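Local coordinates for regulatory protein SdiA (Escherichia coli, PDB 4LFU) that acts as a LuxR-type quorum-sensing receptor and DNA-binding transcription factor that senses acyl-homoserine lactone autoinducers and activates the ftsQAZ cell-division genes, at residues 188-193 with 202-207; 217-222 with 228-233. All blocks are in the same frame, centred on the assembly; numbering follows the deposited sequence.

Contact 1 (188-193 with 202-207); sequences LRWTAE and MILSIS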
# COMPACT_ATOMS: atom_id res chain seq x y z
N LEU A 188 11.67 -2.12 19.14
CA LEU A 188 11.24 -3.00 18.06
C LEU A 188 11.98 -2.71 16.76
O LEU A 188 12.49 -3.62 16.12
CB LEU A 188 9.74 -2.91 17.87
CG LEU A 188 9.14 -4.24 17.40
CD1 LEU A 188 9.53 -5.42 18.35
CD2 LEU A 188 7.64 -4.07 17.29
N ARG A 189 12.08 -1.43 16.42
CA ARG A 189 12.86 -0.97 15.26
C ARG A 189 14.31 -1.42 15.21
O ARG A 189 14.81 -1.79 14.14
CB ARG A 189 12.77 0.55 15.11
CG ARG A 189 11.39 1.03 14.66
CD ARG A 189 11.44 2.49 14.17
NE ARG A 189 11.77 3.41 15.27
CZ ARG A 189 10.89 3.88 16.14
NH1 ARG A 189 9.60 3.54 16.07
NH2 ARG A 189 11.29 4.71 17.09
N TRP A 190 14.99 -1.38 16.35
CA TRP A 190 16.38 -1.85 16.43
C TRP A 190 16.44 -3.37 16.32
O TRP A 190 17.42 -3.91 15.79
CB TRP A 190 17.11 -1.33 17.70
CG TRP A 190 17.43 0.13 17.63
CD1 TRP A 190 16.79 1.13 18.29
CD2 TRP A 190 18.43 0.76 16.81
NE1 TRP A 190 17.33 2.35 17.95
CE2 TRP A 190 18.33 2.15 17.04
CE3 TRP A 190 19.40 0.29 15.90
CZ2 TRP A 190 19.17 3.08 16.40
CZ3 TRP A 190 20.23 1.21 15.27
CH2 TRP A 190 20.11 2.59 15.52
N THR A 191 15.40 -4.03 16.83
CA THR A 191 15.26 -5.49 16.70
C THR A 191 15.15 -5.94 15.22
O THR A 191 15.86 -6.86 14.77
CB THR A 191 14.06 -5.98 17.55
OG1 THR A 191 14.33 -5.68 18.92
CG2 THR A 191 13.82 -7.51 17.40
N ALA A 192 14.30 -5.24 14.48
CA ALA A 192 14.07 -5.49 13.07
C ALA A 192 15.30 -5.21 12.21
O ALA A 192 15.39 -5.70 11.09
CB ALA A 192 12.88 -4.66 12.60
N GLU A 193 16.25 -4.42 12.75
CA GLU A 193 17.50 -4.09 12.06
C GLU A 193 18.60 -5.09 12.34
O GLU A 193 19.70 -4.98 11.80
CB GLU A 193 18.01 -2.69 12.44
CG GLU A 193 17.26 -1.53 11.79
CD GLU A 193 17.33 -1.51 10.27
OE1 GLU A 193 18.21 -2.15 9.64
OE2 GLU A 193 16.48 -0.85 9.67
N MET A 202 23.34 -0.49 24.50
CA MET A 202 24.36 0.54 24.20
C MET A 202 23.81 1.71 23.37
O MET A 202 24.03 2.88 23.70
CB MET A 202 25.58 -0.09 23.51
CG MET A 202 26.33 -1.13 24.35
SD MET A 202 26.92 -0.55 25.99
CE MET A 202 27.91 0.91 25.56
N ILE A 203 23.08 1.39 22.30
CA ILE A 203 22.42 2.42 21.46
C ILE A 203 21.59 3.39 22.29
O ILE A 203 21.66 4.60 22.09
CB ILE A 203 21.47 1.81 20.38
CG1 ILE A 203 22.13 0.66 19.61
CG2 ILE A 203 20.85 2.92 19.48
CD1 ILE A 203 22.99 1.06 18.46
N LEU A 204 20.77 2.85 23.18
CA LEU A 204 19.80 3.65 23.96
C LEU A 204 20.29 4.04 25.37
O LEU A 204 19.58 4.74 26.09
CB LEU A 204 18.45 2.92 24.06
CG LEU A 204 17.76 2.51 22.74
CD1 LEU A 204 16.52 1.67 23.01
CD2 LEU A 204 17.43 3.72 21.88
N SER A 205 21.48 3.60 25.76
CA SER A 205 22.04 3.89 27.09
C SER A 205 21.13 3.40 28.23
O SER A 205 20.87 4.13 29.19
CB SER A 205 22.35 5.40 27.23
OG SER A 205 23.20 5.83 26.18
N ILE A 206 20.62 2.18 28.09
CA ILE A 206 19.83 1.51 29.13
C ILE A 206 20.44 0.11 29.37
O ILE A 206 21.39 -0.27 28.70
CB ILE A 206 18.33 1.40 28.73
CG1 ILE A 206 18.19 0.88 27.29
CG2 ILE A 206 17.64 2.75 28.93
CD1 ILE A 206 16.78 0.57 26.83
N SER A 207 19.93 -0.62 30.34
CA SER A 207 20.41 -1.96 30.61
C SER A 207 19.70 -3.01 29.72
O SER A 207 18.64 -2.76 29.16
CB SER A 207 20.19 -2.28 32.09
OG SER A 207 18.82 -2.45 32.37
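A single methyl group, CG2 of Ile203, sits over one face of the indole of Trp190 and makes most of this contact. The methyl stands 3.4 Å above the ring plane, displaced toward the rim, and lies 3.9 Å from the centroid of the six-membered ring at 28° from the ring normal, a CH-pi contact. Its nearest ring atom is CZ2, at 3.5 Å from Ile203 CG2, with CE2 almost as close at 3.6 Å. The two side chains approach from opposite directions. In Ile203 the branching places CG2 anti to the backbone N while CG1 takes the position anti to the carbonyl carbon (chi1 -48°), which turns the short branch to the indole.

Leu204 adds a looser touch on the pyrrole side: its CD2 comes obliquely to 4.2 Å from Trp190 NE1. The isobutyl group starts out to one side of helix 182-192, and its terminal methyl closes the gap. Leu204 also packs on Glu186 and Ile187 one turn earlier on that helix.

Immediately afterwards, Ser205, with positive phi, is the C-prime residue of a Schellman motif that ends helix 197-204, and Ser207 is the N-cap of the next helix; Ser207 OG is hydrogen-bonded to Thr210 OG1. The 202-207 segment thus includes the turn of the predicted helix-turn-helix, and Trp190, on the preceding helix, meets the end of the helix before that turn. Beyond the segments the indole also packs on Ile200 and Lys195, and on Thr53 of the second subunit.

With 140 Å² buried and neither hydrogen bonds nor salt bridges between the segments, cohesion here rests on dispersion and CH-pi attraction at a partly solvent-accessible apolar patch.

Contact 2 (217-222 with 228-233); sequences NMQKKI and TQVACY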
# COMPACT_ATOMS: atom_id res chain seq x y z
N ASN A 217 6.94 -7.37 27.44
CA ASN A 217 5.63 -6.71 27.49
C ASN A 217 4.90 -6.71 26.14
O ASN A 217 3.69 -6.82 26.09
CB ASN A 217 5.74 -5.25 28.00
CG ASN A 217 6.24 -5.14 29.46
OD1 ASN A 217 6.17 -6.11 30.23
ND2 ASN A 217 6.72 -3.96 29.84
N MET A 218 5.67 -6.56 25.06
CA MET A 218 5.16 -6.59 23.69
C MET A 218 4.74 -8.04 23.33
O MET A 218 3.73 -8.25 22.66
CB MET A 218 6.23 -6.10 22.72
CG MET A 218 6.40 -4.58 22.64
SD MET A 218 7.60 -4.04 21.38
CE MET A 218 9.17 -4.56 22.06
N GLN A 219 5.53 -9.01 23.79
CA GLN A 219 5.24 -10.43 23.61
C GLN A 219 3.97 -10.78 24.35
O GLN A 219 3.08 -11.40 23.77
CB GLN A 219 6.41 -11.30 24.10
CG GLN A 219 7.46 -11.50 23.03
CD GLN A 219 8.83 -11.84 23.55
OE1 GLN A 219 9.82 -11.17 23.21
NE2 GLN A 219 8.93 -12.90 24.34
N LYS A 220 3.87 -10.33 25.60
CA LYS A 220 2.67 -10.51 26.41
C LYS A 220 1.41 -9.87 25.79
O LYS A 220 0.39 -10.54 25.70
CB LYS A 220 2.93 -10.08 27.88
CG LYS A 220 1.68 -9.80 28.75
CD LYS A 220 2.06 -9.40 30.23
CE LYS A 220 2.90 -8.09 30.35
NZ LYS A 220 2.39 -6.92 29.53
N LYS A 221 1.50 -8.62 25.35
CA LYS A 221 0.35 -7.92 24.71
C LYS A 221 -0.33 -8.69 23.56
O LYS A 221 -1.56 -8.73 23.50
CB LYS A 221 0.75 -6.55 24.19
CG LYS A 221 0.83 -5.47 25.21
CD LYS A 221 1.54 -4.24 24.64
CE LYS A 221 1.54 -3.08 25.63
NZ LYS A 221 2.24 -1.87 25.04
N ILE A 222 0.47 -9.24 22.63
CA ILE A 222 -0.05 -9.92 21.42
C ILE A 222 0.07 -11.45 21.46
O ILE A 222 -0.18 -12.11 20.47
CB ILE A 222 0.57 -9.37 20.08
CG1 ILE A 222 2.06 -9.67 19.97
CG2 ILE A 222 0.32 -7.87 19.95
CD1 ILE A 222 2.59 -9.65 18.53
N THR A 228 10.96 -11.96 17.31
CA THR A 228 10.95 -12.07 15.84
C THR A 228 9.56 -11.95 15.29
O THR A 228 9.35 -11.19 14.34
CB THR A 228 11.59 -13.39 15.30
OG1 THR A 228 12.87 -13.60 15.92
CG2 THR A 228 11.77 -13.32 13.77
N GLN A 229 8.62 -12.69 15.89
CA GLN A 229 7.20 -12.62 15.51
C GLN A 229 6.64 -11.21 15.77
O GLN A 229 5.86 -10.69 14.96
CB GLN A 229 6.33 -13.69 16.23
CG GLN A 229 4.86 -13.57 15.73
CD GLN A 229 3.84 -14.38 16.50
OE1 GLN A 229 3.72 -15.58 16.31
NE2 GLN A 229 3.04 -13.70 17.33
N VAL A 230 7.02 -10.60 16.89
CA VAL A 230 6.56 -9.22 17.18
C VAL A 230 7.07 -8.22 16.15
O VAL A 230 6.29 -7.45 15.58
CB VAL A 230 6.98 -8.74 18.57
CG1 VAL A 230 6.40 -7.34 18.83
CG2 VAL A 230 6.50 -9.70 19.60
N ALA A 231 8.37 -8.25 15.90
CA ALA A 231 8.97 -7.37 14.91
C ALA A 231 8.41 -7.60 13.50
O ALA A 231 8.14 -6.65 12.77
CB ALA A 231 10.50 -7.53 14.93
N CYS A 232 8.23 -8.86 13.10
CA CYS A 232 7.71 -9.18 11.75
C CYS A 232 6.27 -8.78 11.57
O CYS A 232 5.93 -8.28 10.52
CB CYS A 232 7.86 -10.66 11.43
SG CYS A 232 9.55 -11.08 11.16
N TYR A 233 5.44 -8.99 12.58
CA TYR A 233 4.05 -8.54 12.55
C TYR A 233 3.94 -7.01 12.45
O TYR A 233 3.18 -6.47 11.63
CB TYR A 233 3.28 -9.08 13.76
CG TYR A 233 2.66 -10.45 13.53
CD1 TYR A 233 3.43 -11.53 13.14
CD2 TYR A 233 1.29 -10.65 13.71
CE1 TYR A 233 2.86 -12.79 12.94
CE2 TYR A 233 0.70 -11.92 13.50
CZ TYR A 233 1.50 -12.98 13.12
OH TYR A 233 0.93 -14.22 12.94
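Helices 217-222 and 228-233 cross at 73° with their axes 9.9 Å apart at closest approach, and Gln219 and Val230 form the nearest pair of CA atoms, at 6.7 Å. The CB of Val230 is directed toward the other helix, and the two methyls of this residue divide the work. CG1 of Val230 is anti to the backbone N and meets Met218 CB at 4.1 Å; CG2, beside the backbone N, turns to the Gln219 and Ile222 side of the helix. There Val230 CG2 touches Gln219 CG at 4.0 Å and Ile222 CD1 at 4.1 Å, lying between an aliphatic stem and a methyl tip about one turn of the helix apart.

The stem of Gln219 passes Val230 at about a right angle, meeting it through a methylene. Ile222 approaches obliquely. Its CG1 lies between the backbone N and the carbonyl carbon (chi1 66°), and from there the extended outer bond (chi2 158°) carries CD1 across to Val230. The end of the Gln229 side chain, whose CB starts off to the side, also comes near CD1 of Ile222.

The interface is largely apolar, with 225 Å² buried in all and three of its five touching residues buried. It joins the last two helices of the LuxR-type helix-turn-helix domain, the first of which continues from the predicted DNA-binding motif. Helix 182-192 closes one side of the pair, and Lys221 reaches Glu184 of that helix in a salt bridge. Ala224, in the loop between the two helices, packs on Val230 and Gln229. Helix 228-233 also faces the second subunit, where Thr228 meets its own counterpart.

Contacts 1 and 2 follow one another along the chain, their centres about 15 Å apart, and both belong to the LuxR-type DNA-binding domain. Leu188 and Thr191, on the helix that carries Trp190, connect them: Leu188 CD1 packs 3.7 Å from Val230 CG1 and 3.8 Å from Met218 CE, and Thr191 CG2 lies 4.1 Å from Ala231 CB. One helix therefore serves both, with its indole turned to the predicted helix-turn-helix in contact 1 and its leucine packed against the residues of contact 2. Both also meet the second subunit, where Glu193 OE1 of one chain is hydrogen-bonded to Tyr233 OH of the other, linking segment 188-193 of one subunit to segment 228-233 of the other.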